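PDB 4XGO: anopheles Plasmodium-responsive Leucine-rich repeat protein 1B from Anopheles gambiae, which probably takes part in the mosquito's response to Plasmodium in association with the leucine-rich repeat protein LRIM1, the part present here being its leucine-rich repeat domain. Local coordinates for residues A[181-186]-A[225-230]; A[277-280]-A[286-289]; A[172-177]-A[195-200]. All blocks are in the same frame, centred on the assembly; numbering follows the deposited sequence.

Interaction 1: residues A[181-186]-A[225-230]. Unlike the reference sequence in segment 225-230: Met225 (reference Ile).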
ATOM      1  N   GLU A 181      -5.517 -15.502 -30.880  1.00 24.08           N
ATOM      2  CA  GLU A 181      -5.956 -14.161 -30.514  1.00 23.92           C
ATOM      3  C   GLU A 181      -5.024 -13.444 -29.547  1.00 20.92           C
ATOM      4  O   GLU A 181      -5.061 -12.215 -29.471  1.00 19.44           O
ATOM      5  CB  GLU A 181      -7.355 -14.208 -29.897  1.00 26.13           C
ATOM      6  CG  GLU A 181      -8.433 -14.673 -30.869  1.00 29.88           C
ATOM      7  CD  GLU A 181      -8.570 -13.748 -32.059  1.00 33.44           C
ATOM      8  OE1 GLU A 181      -8.689 -14.258 -33.195  1.00 38.85           O
ATOM      9  OE2 GLU A 181      -8.546 -12.508 -31.856  1.00 37.23           O
ATOM     10  N   LEU A 182      -4.231 -14.204 -28.794  1.00 19.31           N
ATOM     11  CA  LEU A 182      -3.353 -13.624 -27.763  1.00 17.84           C
ATOM     12  C   LEU A 182      -2.337 -12.666 -28.388  1.00 17.77           C
ATOM     13  O   LEU A 182      -1.519 -13.062 -29.223  1.00 18.21           O
ATOM     14  CB  LEU A 182      -2.629 -14.714 -26.985  1.00 17.18           C
ATOM     15  CG  LEU A 182      -1.728 -14.269 -25.828  1.00 16.09           C
ATOM     16  CD1 LEU A 182      -2.508 -13.462 -24.799  1.00 15.76           C
ATOM     17  CD2 LEU A 182      -1.036 -15.450 -25.152  1.00 15.79           C
ATOM     18  N   THR A 183      -2.396 -11.421 -27.934  1.00 17.46           N
ATOM     19  CA  THR A 183      -1.695 -10.284 -28.531  1.00 17.74           C
ATOM     20  C   THR A 183      -0.630  -9.733 -27.586  1.00 16.51           C
ATOM     21  O   THR A 183       0.482  -9.429 -28.012  1.00 15.79           O
ATOM     22  CB  THR A 183      -2.734  -9.181 -28.889  1.00 18.99           C
ATOM     23  OG1 THR A 183      -3.621  -9.687 -29.906  1.00 21.64           O
ATOM     24  CG2 THR A 183      -2.091  -7.916 -29.394  1.00 19.75           C
ATOM     25  N   ILE A 184      -0.980  -9.578 -26.312  1.00 15.86           N
ATOM     26  CA  ILE A 184      -0.073  -9.030 -25.316  1.00 15.37           C
ATOM     27  C   ILE A 184       0.065 -10.050 -24.196  1.00 14.32           C
ATOM     28  O   ILE A 184      -0.928 -10.419 -23.583  1.00 13.49           O
ATOM     29  CB  ILE A 184      -0.624  -7.707 -24.758  1.00 16.11           C
ATOM     30  CG1 ILE A 184      -0.753  -6.668 -25.887  1.00 17.21           C
ATOM     31  CG2 ILE A 184       0.271  -7.175 -23.660  1.00 15.84           C
ATOM     32  CD1 ILE A 184      -1.419  -5.378 -25.458  1.00 18.24           C
ATOM     33  N   LEU A 185       1.298 -10.484 -23.941  1.00 13.63           N
ATOM     34  CA  LEU A 185       1.599 -11.449 -22.885  1.00 13.42           C
ATOM     35  C   LEU A 185       2.723 -10.915 -21.986  1.00 13.38           C
ATOM     36  O   LEU A 185       3.883 -10.731 -22.436  1.00 13.09           O
ATOM     37  CB  LEU A 185       2.019 -12.785 -23.481  1.00 13.84           C
ATOM     38  CG  LEU A 185       2.329 -13.936 -22.528  1.00 13.97           C
ATOM     39  CD1 LEU A 185       1.150 -14.229 -21.627  1.00 14.05           C
ATOM     40  CD2 LEU A 185       2.730 -15.164 -23.342  1.00 14.69           C
ATOM     41  N   LYS A 186       2.388 -10.692 -20.719  1.00 12.87           N
ATOM     42  CA  LYS A 186       3.347 -10.190 -19.755  1.00 13.04           C
ATOM     43  C   LYS A 186       3.646 -11.301 -18.771  1.00 12.47           C
ATOM     44  O   LYS A 186       2.766 -11.722 -18.006  1.00 11.68           O
ATOM     45  CB  LYS A 186       2.777  -8.990 -19.010  1.00 14.29           C
ATOM     46  CG  LYS A 186       2.185  -7.923 -19.872  1.00 15.98           C
ATOM     47  CD  LYS A 186       3.160  -7.353 -20.845  1.00 18.02           C
ATOM     48  CE  LYS A 186       4.214  -6.487 -20.169  1.00 20.04           C
ATOM     49  NZ  LYS A 186       3.655  -5.252 -19.530  1.00 21.69           N
ATOM     50  N   MET A 225       5.301 -16.777 -35.758  1.00 31.83           N
ATOM     51  CA  MET A 225       4.930 -15.422 -35.370  1.00 31.70           C
ATOM     52  C   MET A 225       4.603 -14.609 -36.607  1.00 33.54           C
ATOM     53  O   MET A 225       5.460 -14.353 -37.445  1.00 33.70           O
ATOM     54  CB  MET A 225       6.057 -14.729 -34.619  1.00 31.17           C
ATOM     55  CG  MET A 225       6.489 -15.402 -33.337  1.00 30.85           C
ATOM     56  SD  MET A 225       5.404 -14.999 -31.956  1.00 29.58           S
ATOM     57  CE  MET A 225       6.063 -16.064 -30.682  1.00 28.90           C
ATOM     58  N   GLN A 226       3.358 -14.175 -36.693  1.00 34.76           N
ATOM     59  CA  GLN A 226       2.882 -13.429 -37.844  1.00 37.37           C
ATOM     60  C   GLN A 226       3.042 -11.913 -37.655  1.00 35.38           C
ATOM     61  O   GLN A 226       3.222 -11.179 -38.625  1.00 36.07           O
ATOM     62  CB  GLN A 226       1.421 -13.805 -38.098  1.00 40.14           C
ATOM     63  CG  GLN A 226       1.195 -15.309 -37.969  1.00 42.73           C
ATOM     64  CD  GLN A 226      -0.019 -15.793 -38.719  1.00 45.18           C
ATOM     65  OE1 GLN A 226      -1.152 -15.587 -38.287  1.00 47.02           O
ATOM     66  NE2 GLN A 226       0.211 -16.443 -39.852  1.00 47.92           N
ATOM     67  N   ARG A 227       3.002 -11.445 -36.408  1.00 31.17           N
ATOM     68  CA  ARG A 227       2.953 -10.009 -36.164  1.00 29.14           C
ATOM     69  C   ARG A 227       3.704  -9.510 -34.928  1.00 25.39           C
ATOM     70  O   ARG A 227       3.437  -8.404 -34.457  1.00 24.25           O
ATOM     71  CB  ARG A 227       1.491  -9.554 -36.119  1.00 32.22           C
ATOM     72  CG  ARG A 227       0.507 -10.608 -35.651  1.00 34.36           C
ATOM     73  CD  ARG A 227      -0.889 -10.021 -35.523  1.00 36.99           C
ATOM     74  NE  ARG A 227      -1.532 -10.503 -34.305  1.00 39.08           N
ATOM     75  CZ  ARG A 227      -2.383  -9.798 -33.558  1.00 41.10           C
ATOM     76  NH1 ARG A 227      -2.736  -8.549 -33.895  1.00 41.72           N
ATOM     77  NH2 ARG A 227      -2.882 -10.352 -32.452  1.00 39.68           N
ATOM     78  N   LEU A 228       4.675 -10.283 -34.450  1.00 22.66           N
ATOM     79  CA  LEU A 228       5.428  -9.896 -33.270  1.00 21.06           C
ATOM     80  C   LEU A 228       6.164  -8.576 -33.500  1.00 20.89           C
ATOM     81  O   LEU A 228       6.876  -8.422 -34.502  1.00 21.30           O
ATOM     82  CB  LEU A 228       6.414 -10.990 -32.885  1.00 20.46           C
ATOM     83  CG  LEU A 228       7.187 -10.769 -31.585  1.00 19.47           C
ATOM     84  CD1 LEU A 228       6.292 -10.846 -30.355  1.00 19.17           C
ATOM     85  CD2 LEU A 228       8.318 -11.769 -31.474  1.00 19.55           C
ATOM     86  N   GLU A 229       5.957  -7.627 -32.590  1.00 19.72           N
ATOM     87  CA  GLU A 229       6.580  -6.298 -32.668  1.00 20.19           C
ATOM     88  C   GLU A 229       7.598  -6.035 -31.563  1.00 18.74           C
ATOM     89  O   GLU A 229       8.598  -5.348 -31.794  1.00 17.86           O
ATOM     90  CB  GLU A 229       5.527  -5.195 -32.623  1.00 22.30           C
ATOM     91  CG  GLU A 229       4.666  -5.115 -33.876  1.00 25.44           C
ATOM     92  CD  GLU A 229       3.645  -4.000 -33.810  1.00 27.91           C
ATOM     93  OE1 GLU A 229       3.900  -2.995 -33.105  1.00 29.93           O
ATOM     94  OE2 GLU A 229       2.582  -4.143 -34.458  1.00 32.41           O
ATOM     95  N   ARG A 230       7.352  -6.548 -30.363  1.00 17.79           N
ATOM     96  CA  ARG A 230       8.211  -6.226 -29.219  1.00 17.40           C
ATOM     97  C   ARG A 230       8.498  -7.479 -28.413  1.00 16.39           C
ATOM     98  O   ARG A 230       7.574  -8.193 -27.999  1.00 16.02           O
ATOM     99  CB  ARG A 230       7.554  -5.158 -28.333  1.00 17.99           C
ATOM    100  CG  ARG A 230       7.113  -3.930 -29.111  1.00 19.84           C
ATOM    101  CD  ARG A 230       6.569  -2.876 -28.182  1.00 21.10           C
ATOM    102  NE  ARG A 230       6.251  -1.653 -28.905  1.00 23.97           N
ATOM    103  CZ  ARG A 230       5.154  -1.462 -29.640  1.00 26.30           C
ATOM    104  NH1 ARG A 230       4.231  -2.416 -29.782  1.00 26.08           N
ATOM    105  NH2 ARG A 230       4.976  -0.284 -30.243  1.00 27.63           N
TER

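Interaction 2: residues A[277-280]-A[286-289]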
ATOM      1  N   LEU A 277      17.087  -1.540 -30.047  1.00 16.36           N
ATOM      2  CA  LEU A 277      17.861  -2.740 -29.748  1.00 15.45           C
ATOM      3  C   LEU A 277      18.704  -2.440 -28.536  1.00 14.53           C
ATOM      4  O   LEU A 277      19.538  -1.521 -28.575  1.00 14.16           O
ATOM      5  CB  LEU A 277      18.754  -3.099 -30.931  1.00 15.93           C
ATOM      6  CG  LEU A 277      19.724  -4.285 -30.753  1.00 15.84           C
ATOM      7  CD1 LEU A 277      18.968  -5.545 -30.406  1.00 15.48           C
ATOM      8  CD2 LEU A 277      20.526  -4.497 -32.027  1.00 16.64           C
ATOM      9  N   TYR A 278      18.475  -3.186 -27.454  1.00 13.52           N
ATOM     10  CA  TYR A 278      19.171  -2.954 -26.200  1.00 13.10           C
ATOM     11  C   TYR A 278      20.121  -4.102 -25.882  1.00 12.75           C
ATOM     12  O   TYR A 278      19.662  -5.218 -25.604  1.00 12.29           O
ATOM     13  CB  TYR A 278      18.189  -2.778 -25.060  1.00 13.45           C
ATOM     14  CG  TYR A 278      17.160  -1.707 -25.352  1.00 14.20           C
ATOM     15  CD1 TYR A 278      17.508  -0.365 -25.315  1.00 15.07           C
ATOM     16  CD2 TYR A 278      15.874  -2.043 -25.691  1.00 15.08           C
ATOM     17  CE1 TYR A 278      16.566   0.627 -25.607  1.00 15.36           C
ATOM     18  CE2 TYR A 278      14.914  -1.071 -25.967  1.00 15.47           C
ATOM     19  CZ  TYR A 278      15.271   0.259 -25.920  1.00 15.87           C
ATOM     20  OH  TYR A 278      14.306   1.224 -26.224  1.00 17.81           O
ATOM     21  N   LEU A 279      21.429  -3.809 -25.920  1.00 12.68           N
ATOM     22  CA  LEU A 279      22.477  -4.807 -25.658  1.00 12.64           C
ATOM     23  C   LEU A 279      23.319  -4.500 -24.442  1.00 12.41           C
ATOM     24  O   LEU A 279      24.287  -5.228 -24.137  1.00 11.95           O
ATOM     25  CB  LEU A 279      23.396  -4.938 -26.868  1.00 13.08           C
ATOM     26  CG  LEU A 279      22.737  -5.329 -28.175  1.00 13.74           C
ATOM     27  CD1 LEU A 279      23.776  -5.324 -29.274  1.00 14.56           C
ATOM     28  CD2 LEU A 279      22.048  -6.683 -28.044  1.00 14.11           C
ATOM     29  N   ASP A 280      22.975  -3.431 -23.725  1.00 12.19           N
ATOM     30  CA  ASP A 280      23.790  -3.005 -22.609  1.00 12.56           C
ATOM     31  C   ASP A 280      23.807  -4.065 -21.503  1.00 12.29           C
ATOM     32  O   ASP A 280      22.865  -4.846 -21.346  1.00 11.49           O
ATOM     33  CB  ASP A 280      23.317  -1.635 -22.059  1.00 13.04           C
ATOM     34  CG  ASP A 280      21.916  -1.695 -21.513  1.00 13.41           C
ATOM     35  OD1 ASP A 280      20.962  -1.565 -22.296  1.00 14.16           O
ATOM     36  OD2 ASP A 280      21.765  -1.941 -20.291  1.00 14.46           O
ATOM     37  N   THR A 286      32.325  -8.791 -29.935  1.00 16.25           N
ATOM     38  CA  THR A 286      32.070  -8.365 -31.297  1.00 17.22           C
ATOM     39  C   THR A 286      30.581  -8.523 -31.589  1.00 17.59           C
ATOM     40  O   THR A 286      29.923  -9.392 -31.051  1.00 17.43           O
ATOM     41  CB  THR A 286      32.913  -9.151 -32.332  1.00 17.97           C
ATOM     42  OG1 THR A 286      32.494 -10.520 -32.384  1.00 18.50           O
ATOM     43  CG2 THR A 286      34.377  -9.099 -31.974  1.00 18.19           C
ATOM     44  N   PHE A 287      30.081  -7.671 -32.460  1.00 18.40           N
ATOM     45  CA  PHE A 287      28.693  -7.694 -32.877  1.00 19.28           C
ATOM     46  C   PHE A 287      28.608  -6.916 -34.187  1.00 21.03           C
ATOM     47  O   PHE A 287      29.357  -5.967 -34.388  1.00 21.56           O
ATOM     48  CB  PHE A 287      27.819  -7.028 -31.809  1.00 18.40           C
ATOM     49  CG  PHE A 287      26.369  -6.981 -32.166  1.00 18.07           C
ATOM     50  CD1 PHE A 287      25.624  -8.141 -32.234  1.00 17.86           C
ATOM     51  CD2 PHE A 287      25.758  -5.768 -32.459  1.00 17.78           C
ATOM     52  CE1 PHE A 287      24.276  -8.093 -32.577  1.00 18.02           C
ATOM     53  CE2 PHE A 287      24.423  -5.714 -32.814  1.00 17.84           C
ATOM     54  CZ  PHE A 287      23.679  -6.870 -32.861  1.00 17.85           C
ATOM     55  N   LYS A 288      27.710  -7.323 -35.076  1.00 23.20           N
ATOM     56  CA  LYS A 288      27.595  -6.710 -36.390  1.00 25.15           C
ATOM     57  C   LYS A 288      26.174  -6.247 -36.661  1.00 25.69           C
ATOM     58  O   LYS A 288      25.220  -6.890 -36.251  1.00 24.30           O
ATOM     59  CB  LYS A 288      27.989  -7.709 -37.475  1.00 27.77           C
ATOM     60  CG  LYS A 288      29.434  -8.164 -37.386  1.00 29.66           C
ATOM     61  CD  LYS A 288      29.744  -9.213 -38.442  1.00 32.45           C
ATOM     62  CE  LYS A 288      31.239  -9.399 -38.595  1.00 34.46           C
ATOM     63  NZ  LYS A 288      31.558 -10.640 -39.361  1.00 36.59           N
ATOM     64  N   LEU A 289      26.064  -5.122 -37.363  1.00 27.70           N
ATOM     65  CA  LEU A 289      24.804  -4.678 -37.940  1.00 29.89           C
ATOM     66  C   LEU A 289      25.075  -4.215 -39.375  1.00 32.52           C
ATOM     67  O   LEU A 289      26.197  -3.844 -39.715  1.00 31.79           O
ATOM     68  CB  LEU A 289      24.202  -3.527 -37.131  1.00 29.91           C
ATOM     69  CG  LEU A 289      23.669  -3.783 -35.717  1.00 28.85           C
ATOM     70  CD1 LEU A 289      23.215  -2.467 -35.103  1.00 28.42           C
ATOM     71  CD2 LEU A 289      22.528  -4.794 -35.710  1.00 29.02           C
TER

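Interaction 3: residues A[172-177]-A[195-200]. With PO4 (phosphate ion), chain E.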
ATOM      1  N   ASN A 172       6.868 -21.651 -14.014  1.00 17.47           N
ATOM      2  CA  ASN A 172       7.855 -22.414 -14.811  1.00 19.53           C
ATOM      3  C   ASN A 172       7.249 -23.269 -15.930  1.00 19.88           C
ATOM      4  O   ASN A 172       7.977 -23.880 -16.711  1.00 20.20           O
ATOM      5  CB  ASN A 172       8.724 -23.255 -13.891  1.00 21.81           C
ATOM      6  CG  ASN A 172       7.918 -24.150 -12.968  1.00 24.51           C
ATOM      7  OD1 ASN A 172       6.793 -24.529 -13.258  1.00 26.41           O
ATOM      8  ND2 ASN A 172       8.505 -24.489 -11.836  1.00 28.71           N
ATOM      9  N   VAL A 173       5.919 -23.320 -15.992  1.00 19.83           N
ATOM     10  CA  VAL A 173       5.196 -24.089 -16.987  1.00 20.83           C
ATOM     11  C   VAL A 173       4.045 -23.273 -17.554  1.00 20.68           C
ATOM     12  O   VAL A 173       3.222 -22.759 -16.802  1.00 18.71           O
ATOM     13  CB  VAL A 173       4.596 -25.371 -16.354  1.00 21.80           C
ATOM     14  CG1 VAL A 173       3.660 -26.088 -17.319  1.00 22.51           C
ATOM     15  CG2 VAL A 173       5.711 -26.304 -15.892  1.00 22.77           C
ATOM     16  N   VAL A 174       3.978 -23.214 -18.876  1.00 21.27           N
ATOM     17  CA  VAL A 174       2.857 -22.612 -19.579  1.00 21.60           C
ATOM     18  C   VAL A 174       2.174 -23.700 -20.391  1.00 23.22           C
ATOM     19  O   VAL A 174       2.852 -24.466 -21.097  1.00 24.09           O
ATOM     20  CB  VAL A 174       3.335 -21.505 -20.528  1.00 21.33           C
ATOM     21  CG1 VAL A 174       2.170 -20.957 -21.346  1.00 21.61           C
ATOM     22  CG2 VAL A 174       4.045 -20.405 -19.761  1.00 20.35           C
ATOM     23  N   ARG A 175       0.852 -23.791 -20.294  1.00 23.89           N
ATOM     24  CA  ARG A 175       0.099 -24.796 -21.055  1.00 25.67           C
ATOM     25  C   ARG A 175      -1.215 -24.238 -21.565  1.00 25.67           C
ATOM     26  O   ARG A 175      -1.587 -23.103 -21.241  1.00 24.30           O
ATOM     27  CB  ARG A 175      -0.113 -26.074 -20.239  1.00 26.95           C
ATOM     28  CG  ARG A 175      -0.813 -25.901 -18.905  1.00 27.84           C
ATOM     29  CD  ARG A 175      -0.866 -27.217 -18.134  1.00 29.28           C
ATOM     30  N   GLY A 176      -1.883 -25.026 -22.404  1.00 26.12           N
ATOM     31  CA  GLY A 176      -3.218 -24.710 -22.885  1.00 26.06           C
ATOM     32  C   GLY A 176      -3.309 -24.793 -24.394  1.00 26.21           C
ATOM     33  O   GLY A 176      -2.296 -24.986 -25.062  1.00 25.81           O
ATOM     34  N   PRO A 177      -4.534 -24.624 -24.935  1.00 26.73           N
ATOM     35  CA  PRO A 177      -4.821 -24.731 -26.369  1.00 27.44           C
ATOM     36  C   PRO A 177      -4.128 -23.678 -27.221  1.00 26.56           C
ATOM     37  O   PRO A 177      -3.800 -22.590 -26.741  1.00 25.76           O
ATOM     38  CB  PRO A 177      -6.337 -24.508 -26.442  1.00 27.24           C
ATOM     39  CG  PRO A 177      -6.681 -23.776 -25.189  1.00 26.71           C
ATOM     40  CD  PRO A 177      -5.748 -24.327 -24.162  1.00 26.32           C
ATOM     41  N   THR A 195      10.945 -21.751 -23.782  1.00 21.12           N
ATOM     42  CA  THR A 195      10.005 -20.964 -24.568  1.00 21.21           C
ATOM     43  C   THR A 195       9.288 -21.766 -25.656  1.00 20.99           C
ATOM     44  O   THR A 195       8.713 -21.175 -26.567  1.00 20.83           O
ATOM     45  CB  THR A 195      10.689 -19.754 -25.258  1.00 21.06           C
ATOM     46  OG1 THR A 195      11.548 -20.204 -26.318  1.00 21.73           O
ATOM     47  CG2 THR A 195      11.466 -18.904 -24.262  1.00 20.58           C
ATOM     48  N   ALA A 196       9.291 -23.098 -25.577  1.00 21.69           N
ATOM     49  CA  ALA A 196       8.673 -23.915 -26.631  1.00 22.26           C
ATOM     50  C   ALA A 196       7.180 -23.625 -26.765  1.00 22.39           C
ATOM     51  O   ALA A 196       6.610 -23.756 -27.840  1.00 22.47           O
ATOM     52  CB  ALA A 196       8.922 -25.401 -26.380  1.00 23.40           C
ATOM     53  N   TRP A 197       6.572 -23.215 -25.652  1.00 21.65           N
ATOM     54  CA  TRP A 197       5.161 -22.858 -25.587  1.00 21.59           C
ATOM     55  C   TRP A 197       4.798 -21.665 -26.492  1.00 21.20           C
ATOM     56  O   TRP A 197       3.633 -21.516 -26.849  1.00 20.99           O
ATOM     57  CB  TRP A 197       4.753 -22.618 -24.108  1.00 21.20           C
ATOM     58  CG  TRP A 197       5.652 -21.659 -23.401  1.00 20.79           C
ATOM     59  CD1 TRP A 197       6.756 -21.949 -22.632  1.00 20.48           C
ATOM     60  CD2 TRP A 197       5.561 -20.232 -23.443  1.00 20.01           C
ATOM     61  NE1 TRP A 197       7.344 -20.778 -22.187  1.00 19.98           N
ATOM     62  CE2 TRP A 197       6.632 -19.717 -22.670  1.00 19.87           C
ATOM     63  CE3 TRP A 197       4.677 -19.337 -24.050  1.00 20.42           C
ATOM     64  CZ2 TRP A 197       6.835 -18.357 -22.499  1.00 19.38           C
ATOM     65  CZ3 TRP A 197       4.893 -17.970 -23.875  1.00 19.67           C
ATOM     66  CH2 TRP A 197       5.959 -17.506 -23.109  1.00 19.28           C
ATOM     67  N   LEU A 198       5.777 -20.831 -26.875  1.00 20.95           N
ATOM     68  CA  LEU A 198       5.528 -19.707 -27.798  1.00 21.33           C
ATOM     69  C   LEU A 198       4.931 -20.133 -29.125  1.00 22.52           C
ATOM     70  O   LEU A 198       4.209 -19.358 -29.764  1.00 22.26           O
ATOM     71  CB  LEU A 198       6.803 -18.898 -28.077  1.00 21.59           C
ATOM     72  CG  LEU A 198       7.312 -17.975 -26.975  1.00 21.48           C
ATOM     73  CD1 LEU A 198       8.698 -17.454 -27.329  1.00 22.22           C
ATOM     74  CD2 LEU A 198       6.347 -16.819 -26.764  1.00 21.74           C
ATOM     75  N   LEU A 199       5.245 -21.352 -29.550  1.00 24.11           N
ATOM     76  CA  LEU A 199       4.702 -21.903 -30.797  1.00 25.43           C
ATOM     77  C   LEU A 199       3.169 -21.955 -30.852  1.00 25.63           C
ATOM     78  O   LEU A 199       2.592 -22.009 -31.945  1.00 27.08           O
ATOM     79  CB  LEU A 199       5.278 -23.305 -31.042  1.00 26.59           C
ATOM     80  CG  LEU A 199       6.755 -23.329 -31.449  1.00 26.77           C
ATOM     81  CD1 LEU A 199       7.324 -24.729 -31.280  1.00 27.75           C
ATOM     82  CD2 LEU A 199       6.943 -22.852 -32.879  1.00 27.15           C
ATOM     83  N   ASN A 200       2.516 -21.947 -29.687  1.00 24.76           N
ATOM     84  CA  ASN A 200       1.052 -22.012 -29.603  1.00 25.08           C
ATOM     85  C   ASN A 200       0.344 -20.648 -29.625  1.00 23.90           C
ATOM     86  O   ASN A 200      -0.900 -20.597 -29.541  1.00 23.82           O
ATOM     87  CB  ASN A 200       0.633 -22.764 -28.339  1.00 25.73           C
ATOM     88  CG  ASN A 200       1.114 -24.199 -28.315  1.00 27.62           C
ATOM     89  OD1 ASN A 200       1.341 -24.818 -29.352  1.00 28.59           O
ATOM     90  ND2 ASN A 200       1.264 -24.740 -27.115  1.00 28.86           N
TER
HETATM   91  P   PO4 E1003      14.403 -21.919 -25.183  1.00 24.11           P
HETATM   92  O1  PO4 E1003      15.622 -22.653 -25.736  1.00 23.41           O
HETATM   93  O2  PO4 E1003      13.971 -20.853 -26.154  1.00 23.31           O
HETATM   94  O3  PO4 E1003      14.792 -21.335 -23.838  1.00 23.05           O
HETATM   95  O4  PO4 E1003      13.263 -22.907 -24.993  1.00 23.20           O
HETATM   96  O   HOH W   1       0.284 -23.674 -24.725  1.00 22.93           O

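Interaction 1: residues A[181-186]-A[225-230]
At Thr183 the hydroxyl OG1 stands anti to the carbonyl carbon (chi1 -65°), while the Arg227 chain, extended through chi2, bends at chi3 (-138°) and brings NH2 up to that hydroxyl. The two side chains cross at about a right angle. Arg227 NH2 donates to Thr183 OG1 over 2.7 Å, but the N-H points past the oxygen at an angle of 130°, and the bond is weak. OG1 lies at the edge of the guanidinium, near its plane. Thr183 OG1 in turn donates to Glu181 O at 2.9 Å, acting as donor within its own segment and as acceptor across the contact. In the leucine-rich repeat solenoid, both segments lead into strands of the parallel array, 184-186 and 230-232, with strand 206-208 between them; Arg227 thus spans an intervening strand position, its side chain touching Val205 on the way. The backbone of Thr183 bonds to Glu162 on one neighbouring stretch and to Val205 and Asp206 on the other. Glu181 O also sits near the guanidinium plane, 4.1 Å from Arg227 NH2. The Glu181 carboxylate is more remote, OE2 being 6.1 Å from Arg227 NH2.

Interaction 2: residues A[277-280]-A[286-289]
Leu279 O is gripped by two asparagine amides, ND2 of Asn282 and ND2 of Asn303, fixing the backbone just where the Leu279 side chain turns to meet Phe287. Leu277, Leu279 and Asn282 occupy the characteristic positions of the leucine-rich repeat LxLxxN motif: Leu277 points inward from strand 276-278 and Leu279 from just beyond its end, and the asparagine holds the turn behind them. Across the core, the returning segment 286-289 sends Phe287 toward them. CD1 of Leu279 lies over one face of the Phe287 ring in a CH-pi contact, 3.8 Å from the ring centroid and 20° off the normal. The methyl is displaced toward the rim, and its nearest ring atom is Phe287 CE2, 3.6 Å from Leu279 CD1. With CG anti to its backbone N (chi1 179°), Phe287 reaches across the core, and the side chain of Leu277 comes from the opposite direction, bringing CD2 to 4.0 Å from Phe287 CZ. His266 meets the same phenylalanine ring at about 60° between planes. Leu313 of helix 307-316 packs on both Phe287 and Leu289, so this core continues into the C-terminal end of the solenoid, where the Cys307-Cys341 disulfide starts from that helix. The same Leu277 CD2 methyl also meets CD2 of Leu289, at 4.2 Å.

Interaction 3: residues A[172-177]-A[195-200]
Val174 packs over one face of the Trp197 indole. Its CB is 3.7 Å from Trp197 CG and makes a CH-pi contact with the five-membered ring, 3.9 Å from the Trp197 centroid and 19° off the normal. Val174 CG2 stands over the fused bond, near the centre of the indole, 4.0 Å from Trp197 CE2; CG1 lies outside the rim, 4.0 Å from Trp197 CE3. The opposite face of the indole is covered, toward its rim, by Leu198 CG and the carbonyl carbon of Thr195, so the ring is sandwiched. A chi1 of 52°, placing CG between the backbone N and the carbonyl carbon, swings the indole back along its own segment, and NE1 donates to Asp194 O. Beside this apolar patch, a water donates to Gly176 O and accepts from Asn200 ND2, bridging two groups too far apart to bond directly. Both segments belong to the side of the leucine-rich repeat solenoid away from its long run of parallel strands: 173-175 pairs with 154-156 there, whereas 196-200 forms a 3-10 turn. Backbone bonds within the turn, such as Asn200 N to Trp197 O, place Trp197 and Asn200, three residues apart, on the side of the turn that faces 172-177. Farther out, Thr195 N donates to a phosphate, probably from the crystallisation liquor, also bound by Thr218 OG1.

How the interactions relate
From the N terminus, residues 172-177 come first and open interaction 3; 181-186 then opens interaction 1 before 195-200 closes interaction 3, and 225-230 closes interaction 1. The two therefore cross along the chain, and they also touch in space: Leu185 CD2 packs on Trp197 CZ3 at 3.6 Å, through the core between the strand array and the far side of the solenoid. Interaction 3 joins parts of that far side, whereas interaction 1 links approaches to two strands of the array. Interaction 2 follows in series, closing a short loop across the core near the C-terminal end; its centre is about 23 Å from that of interaction 1 and 28 Å from that of interaction 3.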